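PDB 5VIA: pseudoperoxidase from Leishmania major, which binds heme b and belongs to the peroxidase family, although it is regarded as a pseudoperoxidase. Local coordinates for residues Thr40-Ala45 against Asp57-Val62; Trp113-Ser118 against Met277-Phe282; Gln217-Val222 against Val238-Glu243. One frame throughout, in Å; residues are numbered along the deposited sequence.

Contact 1 (Thr40-Ala45 against Asp57-Val62). With HEM (protoporphyrin IX containing Fe), chain B.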
loop_
_atom_site.group_PDB
_atom_site.type_symbol
_atom_site.label_atom_id
_atom_site.label_comp_id
_atom_site.label_asym_id
_atom_site.label_seq_id
_atom_site.Cartn_x
_atom_site.Cartn_y
_atom_site.Cartn_z
ATOM N N THR A 40 -3.568 -2.779 -2.735
ATOM C CA THR A 40 -4.241 -2.551 -4.007
ATOM C C THR A 40 -4.421 -1.064 -4.348
ATOM O O THR A 40 -4.390 -0.693 -5.516
ATOM C CB THR A 40 -5.585 -3.269 -4.018
ATOM O OG1 THR A 40 -5.358 -4.667 -3.793
ATOM C CG2 THR A 40 -6.257 -3.114 -5.351
ATOM N N ALA A 41 -4.603 -0.213 -3.343
ATOM C CA ALA A 41 -4.742 1.215 -3.628
ATOM C C ALA A 41 -3.442 1.741 -4.211
ATOM O O ALA A 41 -3.454 2.602 -5.099
ATOM C CB ALA A 41 -5.118 1.983 -2.390
ATOM N N PHE A 42 -2.323 1.236 -3.690
ATOM C CA PHE A 42 -1.007 1.586 -4.214
ATOM C C PHE A 42 -0.742 0.971 -5.586
ATOM O O PHE A 42 -0.244 1.655 -6.494
ATOM C CB PHE A 42 0.121 1.220 -3.221
ATOM C CG PHE A 42 1.506 1.329 -3.814
ATOM C CD1 PHE A 42 1.957 2.536 -4.355
ATOM C CD2 PHE A 42 2.357 0.235 -3.833
ATOM C CE1 PHE A 42 3.233 2.638 -4.905
ATOM C CE2 PHE A 42 3.624 0.326 -4.381
ATOM C CZ PHE A 42 4.065 1.531 -4.923
ATOM N N VAL A 43 -1.056 -0.316 -5.746
ATOM C CA VAL A 43 -0.924 -0.961 -7.053
ATOM C C VAL A 43 -1.629 -0.125 -8.137
ATOM O O VAL A 43 -1.043 0.176 -9.191
ATOM C CB VAL A 43 -1.512 -2.396 -7.037
ATOM C CG1 VAL A 43 -1.373 -3.036 -8.383
ATOM C CG2 VAL A 43 -0.807 -3.252 -5.979
ATOM N N LEU A 44 -2.874 0.273 -7.867
ATOM C CA LEU A 44 -3.663 0.995 -8.866
ATOM C C LEU A 44 -3.040 2.352 -9.164
ATOM O O LEU A 44 -2.885 2.725 -10.321
ATOM C CB LEU A 44 -5.105 1.154 -8.384
ATOM C CG LEU A 44 -5.888 -0.174 -8.354
ATOM C CD1 LEU A 44 -7.273 0.026 -7.770
ATOM C CD2 LEU A 44 -5.976 -0.768 -9.750
ATOM N N ALA A 45 -2.665 3.072 -8.113
ATOM C CA ALA A 45 -2.089 4.405 -8.267
ATOM C C ALA A 45 -0.747 4.343 -8.974
ATOM O O ALA A 45 -0.451 5.193 -9.817
ATOM C CB ALA A 45 -1.944 5.072 -6.919
ATOM N N ASP A 57 11.564 -6.079 -5.747
ATOM C CA ASP A 57 12.810 -5.338 -5.626
ATOM C C ASP A 57 12.556 -3.851 -5.904
ATOM O O ASP A 57 13.268 -2.984 -5.386
ATOM C CB ASP A 57 13.872 -5.892 -6.576
ATOM C CG ASP A 57 14.649 -7.050 -5.967
ATOM O OD1 ASP A 57 14.617 -7.184 -4.721
ATOM O OD2 ASP A 57 15.296 -7.811 -6.726
ATOM N N GLU A 58 11.527 -3.560 -6.697
ATOM C CA GLU A 58 11.141 -2.166 -6.971
ATOM C C GLU A 58 10.068 -1.657 -6.005
ATOM O O GLU A 58 10.288 -0.685 -5.288
ATOM C CB GLU A 58 10.671 -2.001 -8.420
ATOM C CG GLU A 58 10.384 -0.541 -8.817
ATOM C CD GLU A 58 10.000 -0.409 -10.282
ATOM O OE1 GLU A 58 8.863 -0.801 -10.627
ATOM O OE2 GLU A 58 10.830 0.069 -11.088
ATOM N N SER A 59 8.906 -2.313 -6.001
ATOM C CA SER A 59 7.838 -2.011 -5.057
ATOM C C SER A 59 6.830 -3.131 -5.111
ATOM O O SER A 59 6.966 -4.045 -5.929
ATOM C CB SER A 59 7.134 -0.698 -5.423
ATOM O OG SER A 59 6.240 -0.913 -6.498
ATOM N N CYS A 60 5.809 -3.072 -4.262
ATOM C CA CYS A 60 4.779 -4.102 -4.291
ATOM C C CYS A 60 3.650 -3.779 -5.272
ATOM O O CYS A 60 2.580 -4.392 -5.216
ATOM C CB CYS A 60 4.208 -4.350 -2.894
ATOM S SG CYS A 60 3.372 -2.907 -2.212
ATOM N N ALA A 61 3.901 -2.854 -6.199
ATOM C CA ALA A 61 2.927 -2.551 -7.240
ATOM C C ALA A 61 2.882 -3.640 -8.302
ATOM O O ALA A 61 2.757 -3.348 -9.495
ATOM C CB ALA A 61 3.246 -1.179 -7.894
ATOM N N VAL A 62 2.996 -4.897 -7.887
ATOM C CA VAL A 62 2.889 -5.994 -8.834
ATOM C C VAL A 62 1.428 -6.409 -8.926
ATOM O O VAL A 62 0.648 -6.151 -8.014
ATOM C CB VAL A 62 3.802 -7.205 -8.466
ATOM C CG1 VAL A 62 5.270 -6.779 -8.385
ATOM C CG2 VAL A 62 3.358 -7.867 -7.169
HETATM C CHA HEM B . 3.525 -5.509 0.977
HETATM C CHB HEM B . 7.652 -3.583 -0.759
HETATM C CHC HEM B . 5.277 0.617 -1.296
HETATM C CHD HEM B . 1.414 -1.124 1.119
HETATM C C1A HEM B . 4.797 -5.350 0.484
HETATM C C2A HEM B . 5.723 -6.436 0.253
HETATM C C3A HEM B . 6.852 -5.925 -0.228
HETATM C C4A HEM B . 6.695 -4.475 -0.315
HETATM C CMA HEM B . 8.115 -6.715 -0.617
HETATM C CAA HEM B . 5.415 -7.933 0.477
HETATM C CBA HEM B . 4.531 -8.310 -0.728
HETATM C CGA HEM B . 4.092 -9.757 -0.712
HETATM O O1A HEM B . 4.974 -10.650 -0.769
HETATM O O2A HEM B . 2.857 -10.016 -0.681
HETATM C C1B HEM B . 7.386 -2.270 -1.091
HETATM C C2B HEM B . 8.305 -1.308 -1.654
HETATM C C3B HEM B . 7.661 -0.145 -1.831
HETATM C C4B HEM B . 6.296 -0.317 -1.334
HETATM C CMB HEM B . 9.766 -1.607 -2.021
HETATM C CAB HEM B . 8.328 1.123 -2.421
HETATM C CBB HEM B . 7.631 2.057 -3.077
HETATM C C1C HEM B . 4.036 0.530 -0.689
HETATM C C2C HEM B . 3.038 1.602 -0.574
HETATM C C3C HEM B . 1.966 1.101 0.098
HETATM C C4C HEM B . 2.261 -0.287 0.424
HETATM C CMC HEM B . 3.232 3.030 -1.157
HETATM C CAC HEM B . 0.607 1.715 0.506
HETATM C CBC HEM B . 0.192 2.923 0.100
HETATM C C1D HEM B . 1.620 -2.466 1.328
HETATM C C2D HEM B . 0.718 -3.347 2.041
HETATM C C3D HEM B . 1.379 -4.719 2.001
HETATM C C4D HEM B . 2.612 -4.524 1.266
HETATM C CMD HEM B . -0.628 -2.980 2.702
HETATM C CAD HEM B . 0.823 -6.039 2.597
HETATM C CBD HEM B . -0.053 -6.635 1.487
HETATM C CGD HEM B . -0.646 -7.963 1.896
HETATM O O1D HEM B . -1.222 -8.665 1.012
HETATM O O2D HEM B . -0.534 -8.311 3.097
HETATM N NA HEM B . 5.423 -4.159 0.134
HETATM N NB HEM B . 6.178 -1.635 -0.899
HETATM N NC HEM B . 3.522 -0.610 -0.063
HETATM N ND HEM B . 2.730 -3.188 0.898
HETATM FE FE HEM B . 4.470 -2.433 -0.037
#
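Phe42 points the edge of its ring at Ser59 and Cys60 while one face lies against the heme, in the distal pocket of a peroxidase fold where a cysteine sulfur is the axial ligand on this side of the iron. Helix 33-49 supplies the phenyl group; the loop 57-62 supplies Cys60, whose SG sits 2.5 Å from the heme FE, with His159 as the other axial ligand. The ring leaves the helix with CG anti to the backbone N (chi1 170°), a torsion that carries it toward the loop. Heme methyl CMC stands 3.5 Å from Phe42 CD1, over the face but displaced toward the rim. Cys60 SG meets the edge instead, 4.9 Å from the Phe42 ring centroid and 78° off its normal, a sulfur-aromatic contact; Ser59 OG reaches the same ring near its plane. Ser59 OG also accepts from Ala61 N at 3.1 Å, an ST turn that spans Cys60. Beyond the ring, Val43 lies alongside the loop backbone, and Arg39 donates to the carbonyls of Cys60 and Val62. Val43 CG2 lies 3.7 Å from Cys60 O and almost as near Val62 O, which Val43 CG1 also meets at 3.7 Å.

Contact 2 (Trp113-Ser118 against Met277-Phe282)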
loop_
_atom_site.group_PDB
_atom_site.type_symbol
_atom_site.label_atom_id
_atom_site.label_comp_id
_atom_site.label_asym_id
_atom_site.label_seq_id
_atom_site.Cartn_x
_atom_site.Cartn_y
_atom_site.Cartn_z
ATOM N N TRP A 113 -15.699 11.397 -5.144
ATOM C CA TRP A 113 -16.228 10.346 -5.998
ATOM C C TRP A 113 -16.161 10.730 -7.471
ATOM O O TRP A 113 -15.812 11.858 -7.816
ATOM C CB TRP A 113 -17.665 9.992 -5.580
ATOM C CG TRP A 113 -18.685 11.083 -5.780
ATOM C CD1 TRP A 113 -18.873 12.191 -4.999
ATOM C CD2 TRP A 113 -19.687 11.142 -6.804
ATOM N NE1 TRP A 113 -19.914 12.947 -5.491
ATOM C CE2 TRP A 113 -20.431 12.322 -6.596
ATOM C CE3 TRP A 113 -20.025 10.312 -7.878
ATOM C CZ2 TRP A 113 -21.492 12.695 -7.428
ATOM C CZ3 TRP A 113 -21.082 10.684 -8.705
ATOM C CH2 TRP A 113 -21.800 11.866 -8.475
ATOM N N GLY A 114 -16.491 9.784 -8.341
ATOM C CA GLY A 114 -16.509 10.051 -9.766
ATOM C C GLY A 114 -15.280 9.553 -10.502
ATOM O O GLY A 114 -15.039 9.970 -11.642
ATOM N N ARG A 115 -14.493 8.686 -9.863
ATOM C CA ARG A 115 -13.354 8.062 -10.541
ATOM C C ARG A 115 -13.866 7.315 -11.764
ATOM O O ARG A 115 -14.723 6.433 -11.639
ATOM C CB ARG A 115 -12.617 7.087 -9.616
ATOM C CG ARG A 115 -11.779 7.746 -8.531
ATOM C CD ARG A 115 -11.332 6.738 -7.456
ATOM N NE ARG A 115 -10.688 7.451 -6.354
ATOM C CZ ARG A 115 -11.359 8.111 -5.411
ATOM N NH1 ARG A 115 -12.688 8.123 -5.423
ATOM N NH2 ARG A 115 -10.707 8.762 -4.458
ATOM N N ASN A 116 -13.370 7.696 -12.939
ATOM C CA ASN A 116 -13.769 7.062 -14.190
ATOM C C ASN A 116 -13.154 5.683 -14.328
ATOM O O ASN A 116 -11.937 5.527 -14.212
ATOM C CB ASN A 116 -13.328 7.909 -15.393
ATOM C CG ASN A 116 -14.252 9.086 -15.659
ATOM O OD1 ASN A 116 -13.836 10.244 -15.592
ATOM N ND2 ASN A 116 -15.509 8.794 -15.985
ATOM N N ASP A 117 -13.989 4.684 -14.575
ATOM C CA ASP A 117 -13.481 3.396 -15.007
ATOM C C ASP A 117 -13.047 3.604 -16.446
ATOM O O ASP A 117 -13.787 3.292 -17.385
ATOM C CB ASP A 117 -14.561 2.312 -14.923
ATOM C CG ASP A 117 -14.884 1.924 -13.495
ATOM O OD1 ASP A 117 -14.028 2.149 -12.612
ATOM O OD2 ASP A 117 -15.993 1.390 -13.260
ATOM N N SER A 118 -11.864 4.176 -16.624
ATOM C CA SER A 118 -11.363 4.378 -17.969
ATOM C C SER A 118 -10.768 3.071 -18.485
ATOM O O SER A 118 -10.476 2.138 -17.726
ATOM C CB SER A 118 -10.349 5.526 -18.033
ATOM O OG SER A 118 -9.167 5.219 -17.314
ATOM N N MET A 277 -2.841 9.911 -2.986
ATOM C CA MET A 277 -2.590 8.699 -3.755
ATOM C C MET A 277 -3.845 8.180 -4.440
ATOM O O MET A 277 -3.818 7.863 -5.623
ATOM C CB MET A 277 -1.999 7.599 -2.864
ATOM C CG MET A 277 -1.661 6.344 -3.652
ATOM S SD MET A 277 -0.992 5.032 -2.617
ATOM C CE MET A 277 -2.433 4.641 -1.621
ATOM N N ILE A 278 -4.953 8.089 -3.705
ATOM C CA ILE A 278 -6.153 7.491 -4.279
ATOM C C ILE A 278 -6.901 8.452 -5.200
ATOM O O ILE A 278 -7.830 8.039 -5.886
ATOM C CB ILE A 278 -7.108 6.920 -3.211
ATOM C CG1 ILE A 278 -7.559 8.011 -2.234
ATOM C CG2 ILE A 278 -6.427 5.758 -2.468
ATOM C CD1 ILE A 278 -8.629 7.553 -1.260
ATOM N N GLU A 279 -6.496 9.724 -5.209
ATOM C CA GLU A 279 -7.073 10.699 -6.143
ATOM C C GLU A 279 -6.138 10.973 -7.309
ATOM O O GLU A 279 -6.548 11.576 -8.309
ATOM C CB GLU A 279 -7.407 12.022 -5.431
ATOM C CG GLU A 279 -8.464 11.893 -4.332
ATOM C CD GLU A 279 -8.908 13.238 -3.764
ATOM O OE1 GLU A 279 -8.277 14.280 -4.074
ATOM O OE2 GLU A 279 -9.894 13.248 -3.001
ATOM N N SER A 280 -4.888 10.532 -7.188
ATOM C CA SER A 280 -3.869 10.812 -8.211
ATOM C C SER A 280 -4.222 10.261 -9.588
ATOM O O SER A 280 -4.709 9.126 -9.720
ATOM C CB SER A 280 -2.498 10.286 -7.783
ATOM O OG SER A 280 -2.510 8.874 -7.577
ATOM N N ASN A 281 -3.976 11.079 -10.612
ATOM C CA ASN A 281 -4.245 10.714 -11.999
ATOM C C ASN A 281 -5.705 10.366 -12.266
ATOM O O ASN A 281 -6.004 9.533 -13.121
ATOM C CB ASN A 281 -3.304 9.599 -12.485
ATOM C CG ASN A 281 -1.872 10.069 -12.626
ATOM O OD1 ASN A 281 -0.983 9.649 -11.870
ATOM N ND2 ASN A 281 -1.637 10.953 -13.588
ATOM N N PHE A 282 -6.605 11.004 -11.518
ATOM C CA PHE A 282 -8.035 10.985 -11.830
ATOM C C PHE A 282 -8.470 12.425 -12.112
ATOM O O PHE A 282 -8.036 13.341 -11.423
ATOM C CB PHE A 282 -8.852 10.451 -10.652
ATOM C CG PHE A 282 -8.779 8.953 -10.477
ATOM C CD1 PHE A 282 -9.244 8.103 -11.471
ATOM C CD2 PHE A 282 -8.269 8.404 -9.314
ATOM C CE1 PHE A 282 -9.185 6.723 -11.313
ATOM C CE2 PHE A 282 -8.209 7.021 -9.140
ATOM C CZ PHE A 282 -8.665 6.183 -10.147
HETATM O O HOH W 1 -10.859 10.972 -2.345
#
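Arg115, in the irregular 113-118 segment, faces a chain that leaves helix 263-279 through a type II beta turn from Glu279 to Phe282, the Arg115 and Phe282 CA atoms lying 6.2 Å apart. This is a helix C-terminus gripped by an arginine: NE and NH2 approach Ile278 O side-on, both from the same face of the carbonyl plane. The NE bond is the shorter and straighter, 3.0 Å from Arg115 NE to Ile278 O with an N-H...O angle of 160°; NH2 donates to that oxygen at 3.3 Å from well above its plane. The arginine chain runs extended from CG to NE, and the Arg115 and Phe282 side chains cross at about a right angle, the aliphatic chain passing over the ring face. Arg115 CG makes a CH-pi contact over the middle of the face, 3.5 Å from the Phe282 ring centroid, and CD follows across the CE2 side. The guanidinium, its plane 76° from the ring's, continues to the helix end. NH1 turns to Asp87 in a salt bridge and to Arg112 O, tying in helix 85-99. One water links Arg115 and Glu279, accepting from Arg115 NH2 at 3.1 Å and donating to Glu279 OE2 at 2.6 Å.

Contact 3 (Gln217-Val222 against Val238-Glu243). With HEM (protoporphyrin IX containing Fe), chain B.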
loop_
_atom_site.group_PDB
_atom_site.type_symbol
_atom_site.label_atom_id
_atom_site.label_comp_id
_atom_site.label_asym_id
_atom_site.label_seq_id
_atom_site.Cartn_x
_atom_site.Cartn_y
_atom_site.Cartn_z
ATOM N N GLN A 217 16.371 -9.795 -5.080
ATOM C CA GLN A 217 17.761 -9.902 -4.662
ATOM C C GLN A 217 18.129 -8.857 -3.620
ATOM O O GLN A 217 19.230 -8.886 -3.075
ATOM C CB GLN A 217 18.677 -9.743 -5.877
ATOM C CG GLN A 217 18.362 -10.666 -7.051
ATOM C CD GLN A 217 19.343 -10.494 -8.204
ATOM O OE1 GLN A 217 20.083 -9.509 -8.264
ATOM N NE2 GLN A 217 19.352 -11.453 -9.125
ATOM N N THR A 218 17.211 -7.935 -3.347
ATOM C CA THR A 218 17.509 -6.810 -2.474
ATOM C C THR A 218 16.774 -6.919 -1.147
ATOM O O THR A 218 16.771 -5.975 -0.352
ATOM C CB THR A 218 17.107 -5.465 -3.128
ATOM O OG1 THR A 218 15.693 -5.303 -3.015
ATOM C CG2 THR A 218 17.501 -5.445 -4.602
ATOM N N LEU A 219 16.130 -8.051 -0.898
ATOM C CA LEU A 219 15.436 -8.194 0.375
ATOM C C LEU A 219 16.439 -8.393 1.500
ATOM O O LEU A 219 17.469 -9.051 1.321
ATOM C CB LEU A 219 14.417 -9.327 0.345
ATOM C CG LEU A 219 13.255 -9.216 -0.646
ATOM C CD1 LEU A 219 12.301 -10.390 -0.461
ATOM C CD2 LEU A 219 12.505 -7.895 -0.523
ATOM N N ARG A 220 16.160 -7.788 2.648
ATOM C CA ARG A 220 17.005 -7.993 3.812
ATOM C C ARG A 220 16.150 -8.427 4.988
ATOM O O ARG A 220 14.928 -8.254 4.984
ATOM C CB ARG A 220 17.828 -6.746 4.139
ATOM C CG ARG A 220 18.822 -6.352 3.044
ATOM C CD ARG A 220 19.846 -5.367 3.582
ATOM N NE ARG A 220 20.621 -4.705 2.533
ATOM C CZ ARG A 220 20.965 -3.416 2.568
ATOM N NH1 ARG A 220 20.599 -2.658 3.596
ATOM N NH2 ARG A 220 21.670 -2.876 1.579
ATOM N N CYS A 221 16.797 -8.988 5.997
ATOM C CA CYS A 221 16.085 -9.793 6.966
ATOM C C CYS A 221 16.650 -9.650 8.373
ATOM O O CYS A 221 17.871 -9.617 8.566
ATOM C CB CYS A 221 16.172 -11.257 6.527
ATOM S SG CYS A 221 15.347 -12.423 7.599
ATOM N N VAL A 222 15.749 -9.549 9.348
ATOM C CA VAL A 222 16.106 -9.737 10.746
ATOM C C VAL A 222 15.124 -10.722 11.378
ATOM O O VAL A 222 13.958 -10.786 10.975
ATOM C CB VAL A 222 16.138 -8.406 11.533
ATOM C CG1 VAL A 222 14.735 -7.868 11.776
ATOM C CG2 VAL A 222 16.865 -8.595 12.847
ATOM N N VAL A 238 11.199 -8.807 7.207
ATOM C CA VAL A 238 11.831 -8.639 5.902
ATOM C C VAL A 238 11.535 -7.245 5.359
ATOM O O VAL A 238 10.391 -6.791 5.413
ATOM C CB VAL A 238 11.327 -9.714 4.909
ATOM C CG1 VAL A 238 11.988 -9.555 3.565
ATOM C CG2 VAL A 238 11.596 -11.129 5.457
ATOM N N VAL A 239 12.564 -6.556 4.864
ATOM C CA VAL A 239 12.417 -5.198 4.328
ATOM C C VAL A 239 13.341 -5.040 3.120
ATOM O O VAL A 239 14.445 -5.584 3.109
ATOM C CB VAL A 239 12.782 -4.121 5.388
ATOM C CG1 VAL A 239 12.602 -2.715 4.827
ATOM C CG2 VAL A 239 11.934 -4.278 6.643
ATOM N N ASN A 240 12.880 -4.328 2.094
ATOM C CA ASN A 240 13.718 -4.001 0.937
ATOM C C ASN A 240 14.982 -3.256 1.350
ATOM O O ASN A 240 14.926 -2.380 2.219
ATOM C CB ASN A 240 12.931 -3.106 -0.039
ATOM C CG ASN A 240 12.088 -3.898 -1.010
ATOM O OD1 ASN A 240 11.074 -4.485 -0.628
ATOM N ND2 ASN A 240 12.488 -3.904 -2.282
ATOM N N ALA A 241 16.115 -3.584 0.725
ATOM C CA ALA A 241 17.354 -2.834 0.940
ATOM C C ALA A 241 17.124 -1.340 0.724
ATOM O O ALA A 241 17.625 -0.510 1.486
ATOM C CB ALA A 241 18.468 -3.336 0.013
ATOM N N ALA A 242 16.356 -1.009 -0.309
ATOM C CA ALA A 242 16.049 0.392 -0.639
ATOM C C ALA A 242 15.324 1.146 0.484
ATOM O O ALA A 242 15.581 2.335 0.712
ATOM C CB ALA A 242 15.240 0.457 -1.919
ATOM N N GLU A 243 14.412 0.470 1.172
ATOM C CA GLU A 243 13.696 1.071 2.297
ATOM C C GLU A 243 14.652 1.375 3.452
ATOM O O GLU A 243 14.482 2.366 4.171
ATOM C CB GLU A 243 12.577 0.131 2.760
ATOM C CG GLU A 243 11.173 0.654 2.573
ATOM C CD GLU A 243 10.109 -0.402 2.826
ATOM O OE1 GLU A 243 9.361 -0.292 3.830
ATOM O OE2 GLU A 243 10.006 -1.335 1.998
HETATM C CHA HEM B . 3.525 -5.509 0.977
HETATM C CHB HEM B . 7.652 -3.583 -0.759
HETATM C CHC HEM B . 5.277 0.617 -1.296
HETATM C CHD HEM B . 1.414 -1.124 1.119
HETATM C C1A HEM B . 4.797 -5.350 0.484
HETATM C C2A HEM B . 5.723 -6.436 0.253
HETATM C C3A HEM B . 6.852 -5.925 -0.228
HETATM C C4A HEM B . 6.695 -4.475 -0.315
HETATM C CMA HEM B . 8.115 -6.715 -0.617
HETATM C CAA HEM B . 5.415 -7.933 0.477
HETATM C CBA HEM B . 4.531 -8.310 -0.728
HETATM C CGA HEM B . 4.092 -9.757 -0.712
HETATM O O1A HEM B . 4.974 -10.650 -0.769
HETATM O O2A HEM B . 2.857 -10.016 -0.681
HETATM C C1B HEM B . 7.386 -2.270 -1.091
HETATM C C2B HEM B . 8.305 -1.308 -1.654
HETATM C C3B HEM B . 7.661 -0.145 -1.831
HETATM C C4B HEM B . 6.296 -0.317 -1.334
HETATM C CMB HEM B . 9.766 -1.607 -2.021
HETATM C CAB HEM B . 8.328 1.123 -2.421
HETATM C CBB HEM B . 7.631 2.057 -3.077
HETATM C C1C HEM B . 4.036 0.530 -0.689
HETATM C C2C HEM B . 3.038 1.602 -0.574
HETATM C C3C HEM B . 1.966 1.101 0.098
HETATM C C4C HEM B . 2.261 -0.287 0.424
HETATM C CMC HEM B . 3.232 3.030 -1.157
HETATM C CAC HEM B . 0.607 1.715 0.506
HETATM C CBC HEM B . 0.192 2.923 0.100
HETATM C C1D HEM B . 1.620 -2.466 1.328
HETATM C C2D HEM B . 0.718 -3.347 2.041
HETATM C C3D HEM B . 1.379 -4.719 2.001
HETATM C C4D HEM B . 2.612 -4.524 1.266
HETATM C CMD HEM B . -0.628 -2.980 2.702
HETATM C CAD HEM B . 0.823 -6.039 2.597
HETATM C CBD HEM B . -0.053 -6.635 1.487
HETATM C CGD HEM B . -0.646 -7.963 1.896
HETATM O O1D HEM B . -1.222 -8.665 1.012
HETATM O O2D HEM B . -0.534 -8.311 3.097
HETATM N NA HEM B . 5.423 -4.159 0.134
HETATM N NB HEM B . 6.178 -1.635 -0.899
HETATM N NC HEM B . 3.522 -0.610 -0.063
HETATM N ND HEM B . 2.730 -3.188 0.898
HETATM FE FE HEM B . 4.470 -2.433 -0.037
HETATM O O HOH W 2 15.379 -2.721 -2.414
#
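Arg220 sends its side chain along Ala241 because CG stands anti to the carbonyl carbon (chi1 -63°) and the chain then runs extended to NE. The guanidinium thus lies with one face against the Ala241 methyl, Ala241 CB being 3.6 Å from Arg220 CZ and displaced toward the rim of the flat group. Across the strand, Asn240 places its CG in the same way relative to its own backbone (chi1 -86°), which brings the amide to the heme: Asn240 CG is 3.4 Å from heme methyl CMB. Leu219 CD2 packs against the amide of this asparagine.

The backbone that carries these side chains is an antiparallel beta hairpin. Arg220 and Val239 form a hydrogen-bonded pair, with Arg220 N to Val239 O at 2.8 Å and Val239 N to Arg220 O at 2.9 Å. Leu219-Asn240 and Cys221-Val238 flank it as non-hydrogen-bonded pairs. One more backbone bond follows beyond the bridges, for Ala241 N, already in the next helix, donates to Thr218 O at 2.7 Å. A water draws the same corner together, donating to Thr218 OG1 and accepting from Asn240 ND2 and Ala242 N. Thr218 OG1 also bonds to Asp57, and Asn240 ND2 to Val56 O, so the loop leading to the axial cysteine is held here too.

In the fold, strand 219-224 is the middle one of three, between 199-200 and 235-240, and strand 235-240 runs straight into helix 241-245. Glu243 on that helix bonds to ND1 of the proximal His159 and to Tyr187 OH, a place comparable to that of the proximal aspartate in cytochrome c peroxidase. Helix 137-142 packs on the same turn through Ile137, which touches Ala242 and Glu243.

In the fold
Contacts 1 and 3 both touch the heme, their centres 16 Å apart: contact 1 supplies one axial ligand, whereas contact 3 meets the heme edge and holds a second-shell residue behind the other. Asp57 joins them directly, with Asp57 OD1 2.8 Å from Thr218 OG1 and Asp57 OD2 2.8 Å from Gln217 N, both probable hydrogen bonds. Contact 2 lies away from the iron but packs on contact 1 through Met277, whose CG is 3.5 Å from Ala45 CB; Met277 also touches the heme. Contacts 2 and 3 do not meet, their nearest atoms being about 13 Å apart, although residues 217-243 fall within the chain that contact 2 closes.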